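Local coordinates for activating signal cointegrator 1 complex subunit 2 (Homo sapiens, PDB 6YXQ), which binds polyubiquitin chains and, as a subunit of the ASCC complex with ASCC3, serves in DNA alkylation repair and the rescue of stalled ribosomes, at residues A30-F41 with D79-T90. Residues are numbered along the deposited sequence; the frame is centred on the assembly and turned at random.
Sequences ALHPEQKADRYF and DKFWCQVIFDET
On helix 78-87, the SG of C83 lies 3.7 Å from L31 CD2, a methyl that also reaches W82 CB, while L31 CD1 approaches I86 CD1. Q84 follows with a two-point grip on the backbone of A37. Its OE1 accepts from A37 N at 2.7 Å, the donor lying in the carbonyl plane (C=O...N 150°); its NE2 gives a longer bond of 3.3 Å to A37 O, which sits in the amide plane of Q84 although the nitrogen stands above the A37 carbonyl plane. A bend at chi2 (73°) turns the amide toward the loop, and both of its ends are used, which fixes its rotation. A leucine at this position would probably leave A37 N and O without these mates and the loop less firmly held. At F87 the evidence is of ring packing: P33 CD sits 3.9 Å from the ring centroid, 29° off the normal, a CH-pi contact, with the H32-P33 peptide over the same face, I86 CG2 over the opposite one and L31 CB at the edge. The F87 carbonyl, near the end of its helix, accepts from K36 NZ at 3.3 Å, the extended lysine passing F87 CB. D88 then N-caps helix 89-101, OD1 accepting weakly from T90 N, and T90 OG1 lies 3.2 Å from F41 CB, near the ring plane. Beyond the contact, R39 salt-bridges D69 of helix 53-75 and D38 pairs with K39 of the ASCC3 chain. The arrangement is an irregular loop packed over the junction of helices 78-87 and 89-101, where D88 follows the first and N-caps the second, in the N-terminal, ASCC3-binding part of ASCC2.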
ATOM      1  N   ALA B  30      -9.531 -17.477  23.322  1.00103.43           N
ATOM      2  CA  ALA B  30     -10.224 -17.039  22.118  1.00109.19           C
ATOM      3  C   ALA B  30      -9.354 -17.259  20.885  1.00127.38           C
ATOM      4  O   ALA B  30      -9.681 -18.068  20.012  1.00130.28           O
ATOM      5  CB  ALA B  30     -10.629 -15.572  22.257  1.00107.19           C
ATOM      6  N   LEU B  31      -8.217 -16.573  20.814  1.00128.26           N
ATOM      7  CA  LEU B  31      -7.307 -16.737  19.686  1.00114.15           C
ATOM      8  C   LEU B  31      -6.673 -18.126  19.695  1.00109.60           C
ATOM      9  O   LEU B  31      -6.126 -18.560  20.711  1.00110.60           O
ATOM     10  CB  LEU B  31      -6.231 -15.658  19.738  1.00105.58           C
ATOM     11  CG  LEU B  31      -6.760 -14.272  20.117  1.00102.21           C
ATOM     12  CD1 LEU B  31      -5.631 -13.328  20.493  1.00 89.21           C
ATOM     13  CD2 LEU B  31      -7.580 -13.693  18.976  1.00107.44           C
ATOM     14  N   HIS B  32      -6.740 -18.823  18.560  1.00106.32           N
ATOM     15  CA  HIS B  32      -6.214 -20.180  18.473  1.00116.90           C
ATOM     16  C   HIS B  32      -6.039 -20.547  17.005  1.00125.50           C
ATOM     17  O   HIS B  32      -6.829 -20.105  16.164  1.00129.63           O
ATOM     18  CB  HIS B  32      -7.148 -21.177  19.176  1.00133.23           C
ATOM     19  CG  HIS B  32      -6.661 -22.592  19.141  1.00142.70           C
ATOM     20  ND1 HIS B  32      -5.563 -23.019  19.855  1.00141.30           N
ATOM     21  CD2 HIS B  32      -7.120 -23.676  18.470  1.00144.78           C
ATOM     22  CE1 HIS B  32      -5.363 -24.305  19.625  1.00145.01           C
ATOM     23  NE2 HIS B  32      -6.296 -24.729  18.791  1.00146.16           N
ATOM     24  N   PRO B  33      -5.017 -21.346  16.665  1.00125.12           N
ATOM     25  CA  PRO B  33      -4.745 -21.658  15.248  1.00124.93           C
ATOM     26  C   PRO B  33      -5.909 -22.233  14.450  1.00141.14           C
ATOM     27  O   PRO B  33      -6.083 -21.841  13.288  1.00144.81           O
ATOM     28  CB  PRO B  33      -3.592 -22.666  15.343  1.00121.53           C
ATOM     29  CG  PRO B  33      -2.862 -22.263  16.560  1.00126.58           C
ATOM     30  CD  PRO B  33      -3.874 -21.706  17.527  1.00127.15           C
ATOM     31  N   GLU B  34      -6.690 -23.165  15.003  1.00161.29           N
ATOM     32  CA  GLU B  34      -7.733 -23.775  14.185  1.00174.24           C
ATOM     33  C   GLU B  34      -9.068 -23.064  14.288  1.00175.07           C
ATOM     34  O   GLU B  34      -9.988 -23.405  13.540  1.00183.10           O
ATOM     35  CB  GLU B  34      -7.884 -25.265  14.532  1.00180.87           C
ATOM     36  CG  GLU B  34      -6.586 -26.013  14.353  1.00188.50           C
ATOM     37  CD  GLU B  34      -6.225 -26.857  15.547  1.00198.70           C
ATOM     38  OE1 GLU B  34      -6.376 -26.382  16.691  1.00202.30           O
ATOM     39  OE2 GLU B  34      -5.756 -27.993  15.332  1.00203.82           O
ATOM     40  N   GLN B  35      -9.197 -22.075  15.169  1.00159.11           N
ATOM     41  CA  GLN B  35     -10.304 -21.141  15.017  1.00142.78           C
ATOM     42  C   GLN B  35     -10.116 -20.237  13.801  1.00132.87           C
ATOM     43  O   GLN B  35     -11.097 -19.674  13.300  1.00123.95           O
ATOM     44  CB  GLN B  35     -10.493 -20.286  16.279  1.00139.01           C
ATOM     45  CG  GLN B  35     -11.964 -19.955  16.541  1.00150.09           C
ATOM     46  CD  GLN B  35     -12.169 -18.661  17.317  1.00157.48           C
ATOM     47  OE1 GLN B  35     -11.317 -18.258  18.099  1.00159.48           O
ATOM     48  NE2 GLN B  35     -13.305 -18.005  17.096  1.00157.57           N
ATOM     49  N   LYS B  36      -8.884 -20.091  13.314  1.00128.70           N
ATOM     50  CA  LYS B  36      -8.657 -19.386  12.062  1.00120.65           C
ATOM     51  C   LYS B  36      -9.354 -20.115  10.920  1.00123.46           C
ATOM     52  O   LYS B  36      -9.531 -21.339  10.948  1.00128.48           O
ATOM     53  CB  LYS B  36      -7.153 -19.266  11.773  1.00111.43           C
ATOM     54  CG  LYS B  36      -6.636 -20.234  10.704  1.00120.22           C
ATOM     55  CD  LYS B  36      -5.114 -20.249  10.602  1.00128.96           C
ATOM     56  CE  LYS B  36      -4.645 -21.278   9.578  1.00127.09           C
ATOM     57  NZ  LYS B  36      -3.158 -21.382   9.504  1.00123.52           N
ATOM     58  N   ALA B  37      -9.769 -19.350   9.916  1.00116.67           N
ATOM     59  CA  ALA B  37     -10.390 -19.933   8.739  1.00108.13           C
ATOM     60  C   ALA B  37      -9.328 -20.507   7.806  1.00109.38           C
ATOM     61  O   ALA B  37      -8.155 -20.127   7.842  1.00108.86           O
ATOM     62  CB  ALA B  37     -11.235 -18.896   8.002  1.00 95.47           C
ATOM     63  N   ASP B  38      -9.755 -21.439   6.960  1.00121.09           N
ATOM     64  CA  ASP B  38      -8.845 -22.104   6.041  1.00134.81           C
ATOM     65  C   ASP B  38      -8.725 -21.384   4.707  1.00132.25           C
ATOM     66  O   ASP B  38      -8.248 -21.982   3.737  1.00133.01           O
ATOM     67  CB  ASP B  38      -9.283 -23.553   5.808  1.00144.13           C
ATOM     68  CG  ASP B  38      -8.102 -24.489   5.600  1.00154.79           C
ATOM     69  OD1 ASP B  38      -7.589 -24.571   4.463  1.00154.70           O
ATOM     70  OD2 ASP B  38      -7.685 -25.137   6.583  1.00157.77           O
ATOM     71  N   ARG B  39      -9.132 -20.120   4.636  1.00122.67           N
ATOM     72  CA  ARG B  39      -9.050 -19.386   3.380  1.00115.89           C
ATOM     73  C   ARG B  39      -7.593 -19.167   2.991  1.00121.38           C
ATOM     74  O   ARG B  39      -6.831 -18.531   3.726  1.00130.93           O
ATOM     75  CB  ARG B  39      -9.766 -18.047   3.482  1.00 97.06           C
ATOM     76  CG  ARG B  39      -9.816 -17.315   2.157  1.00 87.44           C
ATOM     77  CD  ARG B  39     -10.866 -16.237   2.199  1.00 96.90           C
ATOM     78  NE  ARG B  39     -11.797 -16.247   1.079  1.00 94.69           N
ATOM     79  CZ  ARG B  39     -13.107 -16.401   1.214  1.00110.90           C
ATOM     80  NH1 ARG B  39     -13.895 -16.388   0.148  1.00118.81           N
ATOM     81  NH2 ARG B  39     -13.628 -16.581   2.420  1.00119.08           N
ATOM     82  N   TYR B  40      -7.218 -19.686   1.831  1.00109.76           N
ATOM     83  CA  TYR B  40      -5.896 -19.449   1.284  1.00103.29           C
ATOM     84  C   TYR B  40      -5.791 -18.022   0.755  1.00116.90           C
ATOM     85  O   TYR B  40      -6.767 -17.440   0.274  1.00120.87           O
ATOM     86  CB  TYR B  40      -5.636 -20.446   0.164  1.00 88.98           C
ATOM     87  CG  TYR B  40      -4.216 -20.604  -0.289  1.00100.02           C
ATOM     88  CD1 TYR B  40      -3.331 -21.427   0.398  1.00 86.71           C
ATOM     89  CD2 TYR B  40      -3.774 -19.977  -1.443  1.00111.81           C
ATOM     90  CE1 TYR B  40      -2.030 -21.588  -0.039  1.00 99.27           C
ATOM     91  CE2 TYR B  40      -2.482 -20.128  -1.883  1.00116.31           C
ATOM     92  CZ  TYR B  40      -1.611 -20.929  -1.180  1.00114.57           C
ATOM     93  OH  TYR B  40      -0.322 -21.083  -1.636  1.00119.41           O
ATOM     94  N   PHE B  41      -4.589 -17.459   0.847  1.00119.61           N
ATOM     95  CA  PHE B  41      -4.286 -16.131   0.329  1.00103.38           C
ATOM     96  C   PHE B  41      -3.149 -16.243  -0.676  1.00 92.98           C
ATOM     97  O   PHE B  41      -2.088 -16.789  -0.354  1.00 94.18           O
ATOM     98  CB  PHE B  41      -3.877 -15.177   1.454  1.00 95.75           C
ATOM     99  CG  PHE B  41      -5.027 -14.520   2.153  1.00 89.06           C
ATOM    100  CD1 PHE B  41      -5.667 -15.150   3.211  1.00 90.71           C
ATOM    101  CD2 PHE B  41      -5.448 -13.258   1.774  1.00 74.25           C
ATOM    102  CE1 PHE B  41      -6.725 -14.537   3.866  1.00 86.17           C
ATOM    103  CE2 PHE B  41      -6.498 -12.640   2.426  1.00 77.52           C
ATOM    104  CZ  PHE B  41      -7.141 -13.281   3.471  1.00 80.30           C
ATOM    105  N   ASP B  79     -13.110 -10.969  16.684  1.00103.51           N
ATOM    106  CA  ASP B  79     -12.397 -12.131  17.203  1.00108.55           C
ATOM    107  C   ASP B  79     -11.821 -12.973  16.069  1.00103.41           C
ATOM    108  O   ASP B  79     -10.648 -13.362  16.106  1.00 94.29           O
ATOM    109  CB  ASP B  79     -13.318 -12.970  18.094  1.00118.62           C
ATOM    110  CG  ASP B  79     -14.691 -13.186  17.486  1.00123.56           C
ATOM    111  OD1 ASP B  79     -15.366 -12.189  17.156  1.00125.07           O
ATOM    112  OD2 ASP B  79     -15.095 -14.360  17.341  1.00124.22           O
ATOM    113  N   LYS B  80     -12.624 -13.243  15.039  1.00102.00           N
ATOM    114  CA  LYS B  80     -12.176 -14.126  13.968  1.00111.03           C
ATOM    115  C   LYS B  80     -11.226 -13.431  12.997  1.00 99.11           C
ATOM    116  O   LYS B  80     -10.334 -14.087  12.442  1.00 92.60           O
ATOM    117  CB  LYS B  80     -13.386 -14.711  13.231  1.00128.55           C
ATOM    118  CG  LYS B  80     -14.425 -15.317  14.181  1.00138.31           C
ATOM    119  CD  LYS B  80     -15.742 -15.665  13.488  1.00134.18           C
ATOM    120  CE  LYS B  80     -16.965 -15.306  14.349  1.00134.87           C
ATOM    121  NZ  LYS B  80     -17.116 -16.064  15.622  1.00133.68           N
ATOM    122  N   PHE B  81     -11.382 -12.119  12.796  1.00103.23           N
ATOM    123  CA  PHE B  81     -10.436 -11.379  11.962  1.00102.91           C
ATOM    124  C   PHE B  81      -9.044 -11.399  12.573  1.00 91.72           C
ATOM    125  O   PHE B  81      -8.045 -11.610  11.875  1.00 92.51           O
ATOM    126  CB  PHE B  81     -10.903  -9.935  11.770  1.00106.37           C
ATOM    127  CG  PHE B  81      -9.811  -8.991  11.331  1.00104.59           C
ATOM    128  CD1 PHE B  81      -9.432  -8.918   9.999  1.00105.09           C
ATOM    129  CD2 PHE B  81      -9.170  -8.169  12.247  1.00107.82           C
ATOM    130  CE1 PHE B  81      -8.430  -8.048   9.588  1.00 96.99           C
ATOM    131  CE2 PHE B  81      -8.165  -7.301  11.842  1.00103.22           C
ATOM    132  CZ  PHE B  81      -7.798  -7.238  10.510  1.00 91.71           C
ATOM    133  N   TRP B  82      -8.962 -11.167  13.883  1.00 94.07           N
ATOM    134  CA  TRP B  82      -7.663 -11.157  14.544  1.00 88.05           C
ATOM    135  C   TRP B  82      -7.048 -12.550  14.569  1.00 90.88           C
ATOM    136  O   TRP B  82      -5.832 -12.699  14.383  1.00 93.52           O
ATOM    137  CB  TRP B  82      -7.802 -10.583  15.951  1.00 80.47           C
ATOM    138  CG  TRP B  82      -7.642  -9.095  15.984  1.00 81.51           C
ATOM    139  CD1 TRP B  82      -8.620  -8.166  16.195  1.00 88.76           C
ATOM    140  CD2 TRP B  82      -6.428  -8.363  15.789  1.00 83.47           C
ATOM    141  NE1 TRP B  82      -8.088  -6.901  16.148  1.00 98.43           N
ATOM    142  CE2 TRP B  82      -6.743  -6.994  15.900  1.00 97.98           C
ATOM    143  CE3 TRP B  82      -5.100  -8.732  15.538  1.00 80.90           C
ATOM    144  CZ2 TRP B  82      -5.780  -5.993  15.766  1.00100.08           C
ATOM    145  CZ3 TRP B  82      -4.146  -7.738  15.403  1.00 71.79           C
ATOM    146  CH2 TRP B  82      -4.491  -6.386  15.518  1.00 85.82           C
ATOM    147  N   CYS B  83      -7.867 -13.584  14.788  1.00 92.33           N
ATOM    148  CA  CYS B  83      -7.379 -14.953  14.656  1.00 95.79           C
ATOM    149  C   CYS B  83      -6.757 -15.172  13.286  1.00 97.75           C
ATOM    150  O   CYS B  83      -5.642 -15.701  13.169  1.00102.14           O
ATOM    151  CB  CYS B  83      -8.518 -15.949  14.879  1.00 89.15           C
ATOM    152  SG  CYS B  83      -9.038 -16.142  16.582  1.00 99.63           S
ATOM    153  N   GLN B  84      -7.472 -14.768  12.235  1.00 90.27           N
ATOM    154  CA  GLN B  84      -6.972 -14.965  10.881  1.00 93.42           C
ATOM    155  C   GLN B  84      -5.641 -14.250  10.682  1.00 96.87           C
ATOM    156  O   GLN B  84      -4.669 -14.853  10.213  1.00 94.46           O
ATOM    157  CB  GLN B  84      -8.013 -14.488   9.867  1.00 92.83           C
ATOM    158  CG  GLN B  84      -7.760 -14.955   8.441  1.00 99.03           C
ATOM    159  CD  GLN B  84      -8.044 -16.431   8.244  1.00 98.98           C
ATOM    160  OE1 GLN B  84      -8.725 -17.058   9.054  1.00103.18           O
ATOM    161  NE2 GLN B  84      -7.523 -16.992   7.161  1.00102.06           N
ATOM    162  N   VAL B  85      -5.564 -12.971  11.074  1.00100.06           N
ATOM    163  CA  VAL B  85      -4.353 -12.191  10.802  1.00 93.72           C
ATOM    164  C   VAL B  85      -3.170 -12.726  11.597  1.00 92.61           C
ATOM    165  O   VAL B  85      -2.021 -12.685  11.135  1.00 79.68           O
ATOM    166  CB  VAL B  85      -4.576 -10.688  11.074  1.00 73.89           C
ATOM    167  CG1 VAL B  85      -5.798 -10.187  10.339  1.00 74.17           C
ATOM    168  CG2 VAL B  85      -4.667 -10.396  12.554  1.00 82.35           C
ATOM    169  N   ILE B  86      -3.421 -13.244  12.798  1.00 97.28           N
ATOM    170  CA  ILE B  86      -2.309 -13.719  13.604  1.00 90.71           C
ATOM    171  C   ILE B  86      -1.817 -15.070  13.103  1.00 94.99           C
ATOM    172  O   ILE B  86      -0.608 -15.311  13.039  1.00 96.09           O
ATOM    173  CB  ILE B  86      -2.721 -13.761  15.085  1.00 78.64           C
ATOM    174  CG1 ILE B  86      -2.934 -12.341  15.609  1.00 75.11           C
ATOM    175  CG2 ILE B  86      -1.678 -14.493  15.915  1.00 67.38           C
ATOM    176  CD1 ILE B  86      -3.321 -12.286  17.062  1.00 79.15           C
ATOM    177  N   PHE B  87      -2.730 -15.963  12.706  1.00 88.61           N
ATOM    178  CA  PHE B  87      -2.350 -17.356  12.514  1.00 92.96           C
ATOM    179  C   PHE B  87      -2.204 -17.777  11.059  1.00 95.08           C
ATOM    180  O   PHE B  87      -1.614 -18.834  10.804  1.00 93.89           O
ATOM    181  CB  PHE B  87      -3.356 -18.274  13.220  1.00102.34           C
ATOM    182  CG  PHE B  87      -3.291 -18.186  14.718  1.00115.03           C
ATOM    183  CD1 PHE B  87      -2.274 -18.819  15.416  1.00114.41           C
ATOM    184  CD2 PHE B  87      -4.224 -17.450  15.425  1.00115.01           C
ATOM    185  CE1 PHE B  87      -2.201 -18.728  16.786  1.00114.09           C
ATOM    186  CE2 PHE B  87      -4.153 -17.358  16.796  1.00116.70           C
ATOM    187  CZ  PHE B  87      -3.142 -17.997  17.477  1.00118.72           C
ATOM    188  N   ASP B  88      -2.703 -16.990  10.101  1.00 88.51           N
ATOM    189  CA  ASP B  88      -2.583 -17.310   8.684  1.00 82.56           C
ATOM    190  C   ASP B  88      -1.369 -16.583   8.127  1.00 88.32           C
ATOM    191  O   ASP B  88      -1.401 -15.363   7.941  1.00 96.57           O
ATOM    192  CB  ASP B  88      -3.845 -16.912   7.925  1.00 85.79           C
ATOM    193  CG  ASP B  88      -3.840 -17.402   6.492  1.00 94.35           C
ATOM    194  OD1 ASP B  88      -2.757 -17.742   5.974  1.00101.69           O
ATOM    195  OD2 ASP B  88      -4.922 -17.451   5.879  1.00102.02           O
ATOM    196  N   GLU B  89      -0.308 -17.335   7.836  1.00102.25           N
ATOM    197  CA  GLU B  89       0.887 -16.709   7.291  1.00109.61           C
ATOM    198  C   GLU B  89       0.652 -16.194   5.875  1.00114.44           C
ATOM    199  O   GLU B  89       1.222 -15.166   5.497  1.00128.45           O
ATOM    200  CB  GLU B  89       2.065 -17.685   7.335  1.00116.97           C
ATOM    201  CG  GLU B  89       1.983 -18.831   6.346  1.00136.55           C
ATOM    202  CD  GLU B  89       3.309 -19.546   6.178  1.00152.99           C
ATOM    203  OE1 GLU B  89       4.087 -19.606   7.155  1.00155.11           O
ATOM    204  OE2 GLU B  89       3.574 -20.046   5.064  1.00160.19           O
ATOM    205  N   THR B  90      -0.205 -16.863   5.096  1.00102.83           N
ATOM    206  CA  THR B  90      -0.461 -16.420   3.727  1.00 96.40           C
ATOM    207  C   THR B  90      -1.004 -14.997   3.701  1.00 86.22           C
ATOM    208  O   THR B  90      -0.643 -14.206   2.822  1.00 93.96           O
ATOM    209  CB  THR B  90      -1.433 -17.371   3.021  1.00 93.97           C
ATOM    210  OG1 THR B  90      -2.743 -17.252   3.596  1.00 81.70           O
ATOM    211  CG2 THR B  90      -0.955 -18.809   3.139  1.00 97.56           C
TER